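Local atomic coordinates of lambda phage protein with carbohydrate-binding module (Shewanella oneidensis, PDB entry 2A5Z), a protein that is of unknown function but binds magnesium and has a jelly-roll fold with a carbohydrate-binding module, so it may recognise a sugar. Residues 101-106 / 228-233; 133-138 / 148-153; 162-167 / 214-219. All coordinates share one frame; numbering follows the deposited sequence.

Contact 1 (101-106 / 228-233); sequences ASFLAG and IGFKTQ
The rings of Phe103 and Phe230 meet edge to edge, CD2 of Phe103 lying 4.3 Å from CE2 of Phe230, so neither face stacks on the other. The Phe230 ring carries Thr232 N over one face, 4.2 Å above its plane and offset toward the rim, while Ala105 N lies at its edge. Phe103 also packs on Leu70 and Ser72, and Phe230 on Thr136. Strand alternation puts both rings on one side of the sheet, with Ala105 and Thr232; CG anti to the backbone N (chi1 176° and 165°) sets how they lie there. Four backbone hydrogen bonds join the antiparallel strands, Phe103 pairing with Thr232 and Ala105 with Phe230; the bond from Phe230 N to Ala105 O (2.8 Å) is almost straight. Ser102, Leu104, Lys231 and Gln233 occupy the other face. There the extended Lys231 runs across Leu104, its CD 3.8 Å from Leu104 CD1, and its CE packs 3.4 Å from Ser102 OG, which is hydrogen-bonded to Thr73 OG1 and Gly144 O. Lys231 NZ is held by the carbonyls of Gly144 and Ser142. The backbone angles of Gly229, where the chain turns a corner, would jam a CB against Ile228 O. The buried pair lies inside the larger, curled sheet of the jelly roll, between strands 68-73 and 134-137, with Thr141 of strand 140-142 packed on Leu104 and Lys231.

Contact 2 (133-138 / 148-153); sequences AQLTVI and SDRSGL
Ile138 and Leu153 exchange both of their backbone polar groups. Ile138 N gives a nearly straight hydrogen bond to Leu153 O (2.9 Å, 169° at the hydrogen), and Leu153 N returns one to Ile138 O (2.9 Å) that is more bent, at 142°. Each carbonyl also receives a CA-H...O contact: Val137 CA lies 3.4 Å from Leu153 O, and Gly152 CA 3.3 Å from Ile138 O. This is the one antiparallel bridge between the two segments, because the chain turns a corner at Ile138 and again at Gly152, whose backbone angles would jam a side chain against the preceding carbonyl. Beside the bridge, the Ile138 and Leu153 side chains lie loosely together on one face of the sheet.

Away from it, Arg150 reaches across to Leu135 and Val137. A chi1 of 56° places its CG between the backbone N and the carbonyl carbon, and from CG to NE the chain is extended. Val137 crosses it at about a right angle, with CG2 tight against Arg150 CD at 3.4 Å. Leu135 comes from the opposite direction and sets CD2 over the centre of one guanidinium face, 4.0 Å above the plane, with CD1 3.8 Å from Arg150 NE. Of the guanidinium, NH2 donates to Ile147 O. Thr136, pointing away, hydrogen-bonds through OG1 to Thr232 OG1, and Asp149 takes Ser148 OG on OD2 (2.8 Å) and Ala167 N on OD1.

The division is clear: backbone groups supply the polar grip between the segments, whereas Arg150 contributes its alkyl chain and a flat guanidinium face to apolar neighbours and makes no salt bridge across the contact.

Contact 3 (162-167 / 214-219); sequences GGIVKA and STAAMF
Ile164 presses the tip of its longer branch against the backbone of residues 216-217: CD1 lies 3.6 Å from Ala217 O and 3.7 Å from Ala216 O. Its CG1 is anti to the carbonyl carbon (chi1 -58°) and the branch is extended, so the terminal methyl also comes within 4.3 Å of Ala216 CB and of Ser214 CB. Ser214 OG donates to Ala216 O at 2.8 Å and itself receives Phe197 N, holding the bend of the loop beside this methyl. Lys166, two residues along the strand, reaches the loop with the end of its extended chain. Its CE lies over the Phe219 backbone, 4.1 Å from CA, and near Phe219 CB, not against a ring face. Lys166 NZ stays 4.3 Å from Ala217 O, too far for a direct bond; a water bridges them, accepting from NZ and donating to Ala217 O at 2.6 Å. A second water between NZ and Met218 O would do the same, but its distance to NZ is too short to be trusted. The first bond of selenomethionine 218 points away from the strand, and its side chain packs on Phe197 and Ser151. With no direct hydrogen bond between the segments, the contact rests on apolar packing at Ile164 and on a water-mediated link from an exposed lysine to Ala217 O, consistent with a partly buried contact at the surface, away from the magnesium site.

In the fold
From the N terminus, 102-107 comes first of the contact strands and finds its partner 230-234 only after more than 120 residues, so contact 1 closes the longest loop and encloses the other two. Within it contact 2 closes a short loop, from 133-138 to 148-153, before contact 3 opens at 162-167 and closes at 214-219; these two follow in series, and none cross. Strands 230-234 and 134-137 are neighbours, joining contact 1 to contact 2, and strands 150-151 and 159-166 join contact 2 to contact 3. Contact 3 then ties that curled sheet to the loop leaving strand 208-213, the edge strand of the six-stranded sheet of the jelly roll.

Contact 1 (101-106 / 228-233)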
loop_
_atom_site.group_PDB
_atom_site.type_symbol
_atom_site.label_atom_id
_atom_site.label_comp_id
_atom_site.label_asym_id
_atom_site.label_seq_id
_atom_site.Cartn_x
_atom_site.Cartn_y
_atom_site.Cartn_z
ATOM N N ALA C 101 -4.990 8.194 24.670
ATOM C CA ALA C 101 -4.156 7.605 23.614
ATOM C C ALA C 101 -4.868 6.374 23.061
ATOM O O ALA C 101 -5.471 5.599 23.821
ATOM C CB ALA C 101 -2.794 7.231 24.154
ATOM N N SER C 102 -4.814 6.201 21.745
ATOM C CA SER C 102 -5.560 5.124 21.104
ATOM C C SER C 102 -4.897 4.619 19.827
ATOM O O SER C 102 -4.079 5.312 19.218
ATOM C CB SER C 102 -6.988 5.579 20.787
ATOM O OG SER C 102 -7.002 6.633 19.833
ATOM N N PHE C 103 -5.256 3.398 19.444
ATOM C CA PHE C 103 -4.957 2.904 18.111
ATOM C C PHE C 103 -6.258 2.538 17.420
ATOM O O PHE C 103 -7.132 1.891 18.007
ATOM C CB PHE C 103 -3.994 1.715 18.133
ATOM C CG PHE C 103 -3.744 1.125 16.770
ATOM C CD1 PHE C 103 -2.879 1.747 15.877
ATOM C CD2 PHE C 103 -4.398 -0.043 16.372
ATOM C CE1 PHE C 103 -2.657 1.204 14.601
ATOM C CE2 PHE C 103 -4.183 -0.593 15.104
ATOM C CZ PHE C 103 -3.314 0.029 14.222
ATOM N N LEU C 104 -6.382 2.961 16.171
ATOM C CA LEU C 104 -7.602 2.745 15.410
ATOM C C LEU C 104 -7.272 2.117 14.063
ATOM O O LEU C 104 -6.485 2.672 13.298
ATOM C CB LEU C 104 -8.350 4.080 15.226
ATOM C CG LEU C 104 -9.811 4.067 14.755
ATOM C CD1 LEU C 104 -10.544 5.370 15.127
ATOM C CD2 LEU C 104 -9.888 3.817 13.265
ATOM N N ALA C 105 -7.863 0.957 13.782
ATOM C CA ALA C 105 -7.824 0.377 12.447
ATOM C C ALA C 105 -9.221 0.479 11.852
ATOM O O ALA C 105 -10.148 -0.213 12.284
ATOM C CB ALA C 105 -7.329 -1.091 12.488
ATOM N N GLY C 106 -9.389 1.372 10.883
ATOM C CA GLY C 106 -10.720 1.646 10.373
ATOM C C GLY C 106 -10.795 2.309 9.018
ATOM O O GLY C 106 -9.768 2.559 8.369
ATOM N N ILE C 228 -15.026 3.779 11.160
ATOM C CA ILE C 228 -15.662 2.509 11.529
ATOM C C ILE C 228 -14.643 1.359 11.454
ATOM O O ILE C 228 -13.901 1.243 10.481
ATOM C CB ILE C 228 -16.987 2.238 10.708
ATOM C CG1 ILE C 228 -17.703 0.968 11.198
ATOM C CG2 ILE C 228 -16.749 2.258 9.168
ATOM C CD1 ILE C 228 -19.196 0.921 10.849
ATOM N N GLY C 229 -14.577 0.545 12.509
ATOM C CA GLY C 229 -13.613 -0.546 12.568
ATOM C C GLY C 229 -13.270 -0.973 13.986
ATOM O O GLY C 229 -14.155 -1.297 14.776
ATOM N N PHE C 230 -11.978 -0.961 14.302
ATOM C CA PHE C 230 -11.469 -1.351 15.616
ATOM C C PHE C 230 -10.731 -0.178 16.240
ATOM O O PHE C 230 -9.884 0.445 15.592
ATOM C CB PHE C 230 -10.520 -2.555 15.470
ATOM C CG PHE C 230 -9.660 -2.834 16.688
ATOM C CD1 PHE C 230 -10.133 -3.626 17.728
ATOM C CD2 PHE C 230 -8.364 -2.319 16.778
ATOM C CE1 PHE C 230 -9.333 -3.897 18.848
ATOM C CE2 PHE C 230 -7.551 -2.591 17.903
ATOM C CZ PHE C 230 -8.045 -3.384 18.932
ATOM N N LYS C 231 -11.055 0.126 17.494
ATOM C CA LYS C 231 -10.329 1.145 18.232
ATOM C C LYS C 231 -10.116 0.686 19.668
ATOM O O LYS C 231 -11.065 0.285 20.337
ATOM C CB LYS C 231 -11.085 2.480 18.212
ATOM C CG LYS C 231 -10.300 3.650 18.805
ATOM C CD LYS C 231 -11.133 4.918 18.841
ATOM C CE LYS C 231 -10.341 6.050 19.457
ATOM N NZ LYS C 231 -11.189 7.207 19.844
ATOM N N THR C 232 -8.878 0.751 20.137
ATOM C CA THR C 232 -8.583 0.451 21.534
ATOM C C THR C 232 -7.879 1.655 22.142
ATOM O O THR C 232 -7.079 2.314 21.478
ATOM C CB THR C 232 -7.792 -0.873 21.699
ATOM O OG1 THR C 232 -7.903 -1.344 23.046
ATOM C CG2 THR C 232 -6.315 -0.717 21.311
ATOM N N GLN C 233 -8.195 1.935 23.402
ATOM C CA GLN C 233 -7.896 3.226 24.012
ATOM C C GLN C 233 -7.652 3.103 25.511
ATOM O O GLN C 233 -8.248 2.250 26.184
ATOM C CB GLN C 233 -9.080 4.167 23.797
ATOM C CG GLN C 233 -8.814 5.635 24.127
ATOM C CD GLN C 233 -9.908 6.532 23.608
ATOM O OE1 GLN C 233 -11.083 6.174 23.660
ATOM N NE2 GLN C 233 -9.534 7.692 23.086
#

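Contact 2 (133-138 / 148-153)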
loop_
_atom_site.group_PDB
_atom_site.type_symbol
_atom_site.label_atom_id
_atom_site.label_comp_id
_atom_site.label_asym_id
_atom_site.label_seq_id
_atom_site.Cartn_x
_atom_site.Cartn_y
_atom_site.Cartn_z
ATOM N N ALA C 133 -9.273 1.306 32.935
ATOM C CA ALA C 133 -8.877 2.328 31.964
ATOM C C ALA C 133 -9.008 1.864 30.503
ATOM O O ALA C 133 -8.937 2.689 29.576
ATOM C CB ALA C 133 -7.460 2.791 32.241
ATOM N N GLN C 134 -9.200 0.557 30.304
ATOM C CA GLN C 134 -9.320 -0.013 28.959
ATOM C C GLN C 134 -10.703 0.214 28.337
ATOM O O GLN C 134 -11.731 -0.138 28.927
ATOM C CB GLN C 134 -8.978 -1.507 28.957
ATOM C CG GLN C 134 -7.581 -1.853 29.448
ATOM C CD GLN C 134 -7.466 -3.288 29.954
ATOM O OE1 GLN C 134 -8.467 -3.996 30.109
ATOM N NE2 GLN C 134 -6.237 -3.721 30.224
ATOM N N LEU C 135 -10.705 0.806 27.140
ATOM C CA LEU C 135 -11.914 0.994 26.335
ATOM C C LEU C 135 -11.619 0.614 24.888
ATOM O O LEU C 135 -10.753 1.214 24.243
ATOM C CB LEU C 135 -12.437 2.445 26.421
ATOM C CG LEU C 135 -13.599 2.897 25.509
ATOM C CD1 LEU C 135 -14.914 2.181 25.823
ATOM C CD2 LEU C 135 -13.806 4.392 25.595
ATOM N N THR C 136 -12.332 -0.393 24.403
ATOM C CA THR C 136 -12.213 -0.859 23.030
ATOM C C THR C 136 -13.597 -0.899 22.379
ATOM O O THR C 136 -14.589 -1.198 23.045
ATOM C CB THR C 136 -11.553 -2.263 22.982
ATOM O OG1 THR C 136 -10.305 -2.214 23.679
ATOM C CG2 THR C 136 -11.293 -2.713 21.555
ATOM N N VAL C 137 -13.656 -0.568 21.088
ATOM C CA VAL C 137 -14.897 -0.624 20.315
ATOM C C VAL C 137 -14.668 -1.330 18.976
ATOM O O VAL C 137 -13.687 -1.064 18.284
ATOM C CB VAL C 137 -15.492 0.790 20.025
ATOM C CG1 VAL C 137 -16.862 0.667 19.349
ATOM C CG2 VAL C 137 -15.627 1.599 21.306
ATOM N N ILE C 138 -15.570 -2.245 18.639
ATOM C CA ILE C 138 -15.681 -2.754 17.279
ATOM C C ILE C 138 -17.000 -2.187 16.729
ATOM O O ILE C 138 -18.085 -2.596 17.134
ATOM C CB ILE C 138 -15.575 -4.310 17.211
ATOM C CG1 ILE C 138 -14.171 -4.764 17.623
ATOM C CG2 ILE C 138 -15.826 -4.807 15.800
ATOM C CD1 ILE C 138 -14.155 -5.818 18.717
ATOM N N SER C 148 -16.342 10.515 22.967
ATOM C CA SER C 148 -17.722 10.938 23.194
ATOM C C SER C 148 -18.773 10.130 22.432
ATOM O O SER C 148 -19.945 10.127 22.813
ATOM C CB SER C 148 -17.866 12.410 22.822
ATOM O OG SER C 148 -17.529 12.572 21.462
ATOM N N ASP C 149 -18.363 9.466 21.353
ATOM C CA ASP C 149 -19.303 8.748 20.484
ATOM C C ASP C 149 -18.782 7.383 20.042
ATOM O O ASP C 149 -17.630 7.250 19.633
ATOM C CB ASP C 149 -19.627 9.586 19.242
ATOM C CG ASP C 149 -20.299 10.901 19.581
ATOM O OD1 ASP C 149 -21.528 10.898 19.796
ATOM O OD2 ASP C 149 -19.597 11.940 19.623
ATOM N N ARG C 150 -19.650 6.380 20.117
ATOM C CA ARG C 150 -19.333 5.033 19.654
ATOM C C ARG C 150 -20.595 4.172 19.567
ATOM O O ARG C 150 -21.609 4.450 20.225
ATOM C CB ARG C 150 -18.287 4.361 20.555
ATOM C CG ARG C 150 -18.680 4.311 22.019
ATOM C CD ARG C 150 -17.515 3.935 22.906
ATOM N NE ARG C 150 -17.814 4.206 24.308
ATOM C CZ ARG C 150 -17.630 5.386 24.897
ATOM N NH1 ARG C 150 -17.935 5.546 26.177
ATOM N NH2 ARG C 150 -17.147 6.405 24.206
ATOM N N SER C 151 -20.512 3.120 18.763
ATOM C CA SER C 151 -21.627 2.223 18.554
ATOM C C SER C 151 -21.113 0.881 18.011
ATOM O O SER C 151 -20.393 0.839 17.009
ATOM C CB SER C 151 -22.639 2.893 17.612
ATOM O OG SER C 151 -23.298 1.939 16.819
ATOM N N GLY C 152 -21.454 -0.208 18.695
ATOM C CA GLY C 152 -21.017 -1.542 18.278
ATOM C C GLY C 152 -20.783 -2.429 19.481
ATOM O O GLY C 152 -21.501 -2.323 20.476
ATOM N N LEU C 153 -19.805 -3.327 19.394
ATOM C CA LEU C 153 -19.393 -4.083 20.575
ATOM C C LEU C 153 -18.373 -3.264 21.353
ATOM O O LEU C 153 -17.282 -2.971 20.855
ATOM C CB LEU C 153 -18.816 -5.452 20.222
ATOM C CG LEU C 153 -18.636 -6.377 21.441
ATOM C CD1 LEU C 153 -19.945 -7.096 21.793
ATOM C CD2 LEU C 153 -17.515 -7.382 21.216
#

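Contact 3 (162-167 / 214-219)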
loop_
_atom_site.group_PDB
_atom_site.type_symbol
_atom_site.label_atom_id
_atom_site.label_comp_id
_atom_site.label_asym_id
_atom_site.label_seq_id
_atom_site.Cartn_x
_atom_site.Cartn_y
_atom_site.Cartn_z
ATOM N N GLY C 162 -22.964 -4.855 23.687
ATOM C CA GLY C 162 -23.433 -4.022 22.596
ATOM C C GLY C 162 -23.978 -2.741 23.198
ATOM O O GLY C 162 -24.535 -2.747 24.300
ATOM N N GLY C 163 -23.802 -1.636 22.486
ATOM C CA GLY C 163 -24.270 -0.358 22.990
ATOM C C GLY C 163 -24.073 0.806 22.048
ATOM O O GLY C 163 -23.406 0.688 21.031
ATOM N N ILE C 164 -24.696 1.925 22.399
ATOM C CA ILE C 164 -24.528 3.184 21.705
ATOM C C ILE C 164 -24.208 4.237 22.750
ATOM O O ILE C 164 -24.831 4.271 23.813
ATOM C CB ILE C 164 -25.787 3.566 20.896
ATOM C CG1 ILE C 164 -26.119 2.463 19.891
ATOM C CG2 ILE C 164 -25.591 4.917 20.169
ATOM C CD1 ILE C 164 -27.433 2.641 19.170
ATOM N N VAL C 165 -23.192 5.048 22.453
ATOM C CA VAL C 165 -22.808 6.195 23.264
ATOM C C VAL C 165 -22.811 7.407 22.337
ATOM O O VAL C 165 -22.186 7.392 21.272
ATOM C CB VAL C 165 -21.409 6.015 23.928
ATOM C CG1 VAL C 165 -20.915 7.326 24.558
ATOM C CG2 VAL C 165 -21.438 4.902 24.975
ATOM N N LYS C 166 -23.547 8.440 22.739
ATOM C CA LYS C 166 -23.642 9.673 21.968
ATOM C C LYS C 166 -23.478 10.859 22.889
ATOM O O LYS C 166 -24.141 10.944 23.920
ATOM C CB LYS C 166 -24.980 9.745 21.244
ATOM C CG LYS C 166 -25.040 8.859 20.015
ATOM C CD LYS C 166 -26.435 8.844 19.448
ATOM C CE LYS C 166 -26.429 8.266 18.057
ATOM N NZ LYS C 166 -27.670 8.701 17.366
ATOM N N ALA C 167 -22.584 11.772 22.514
ATOM C CA ALA C 167 -22.227 12.906 23.366
ATOM C C ALA C 167 -21.940 12.452 24.802
ATOM O O ALA C 167 -22.358 13.095 25.766
ATOM C CB ALA C 167 -23.317 13.978 23.334
ATOM N N SER C 214 -29.076 -3.625 17.809
ATOM C CA SER C 214 -29.507 -2.316 18.295
ATOM C C SER C 214 -30.997 -2.022 18.036
ATOM O O SER C 214 -31.604 -2.572 17.114
ATOM C CB SER C 214 -28.613 -1.207 17.726
ATOM O OG SER C 214 -28.939 -0.905 16.382
ATOM N N THR C 215 -31.573 -1.169 18.881
ATOM C CA THR C 215 -32.922 -0.650 18.689
ATOM C C THR C 215 -32.845 0.619 17.846
ATOM O O THR C 215 -33.581 0.773 16.871
ATOM C CB THR C 215 -33.621 -0.366 20.047
ATOM O OG1 THR C 215 -33.825 -1.601 20.748
ATOM C CG2 THR C 215 -34.977 0.307 19.844
ATOM N N ALA C 216 -31.939 1.515 18.222
ATOM C CA ALA C 216 -31.745 2.767 17.514
ATOM C C ALA C 216 -30.617 2.647 16.492
ATOM O O ALA C 216 -29.824 1.697 16.535
ATOM C CB ALA C 216 -31.459 3.879 18.499
ATOM N N ALA C 217 -30.549 3.616 15.577
ATOM C CA ALA C 217 -29.502 3.651 14.558
ATOM C C ALA C 217 -28.129 3.885 15.188
ATOM O O ALA C 217 -28.014 4.577 16.205
ATOM C CB ALA C 217 -29.802 4.721 13.531
HETATM N N MSE C 218 -27.096 3.308 14.574
HETATM C CA MSE C 218 -25.714 3.483 15.013
HETATM C C MSE C 218 -25.286 4.955 15.041
HETATM O O MSE C 218 -25.890 5.803 14.353
HETATM C CB MSE C 218 -24.769 2.670 14.109
HETATM C CG MSE C 218 -24.477 3.278 12.719
HETATM SE SE MSE C 218 -23.302 2.319 11.712
HETATM C CE MSE C 218 -24.337 0.936 11.253
ATOM N N PHE C 219 -24.256 5.262 15.835
ATOM C CA PHE C 219 -23.554 6.536 15.689
ATOM C C PHE C 219 -22.925 6.616 14.293
ATOM O O PHE C 219 -22.237 5.692 13.856
ATOM C CB PHE C 219 -22.454 6.735 16.752
ATOM C CG PHE C 219 -21.481 7.846 16.403
ATOM C CD1 PHE C 219 -21.919 9.172 16.319
ATOM C CD2 PHE C 219 -20.145 7.561 16.118
ATOM C CE1 PHE C 219 -21.041 10.198 15.967
ATOM C CE2 PHE C 219 -19.250 8.577 15.774
ATOM C CZ PHE C 219 -19.698 9.901 15.696
HETATM O O HOH W 1 -29.172 6.382 17.755
HETATM O O HOH W 2 -27.448 8.126 15.022
#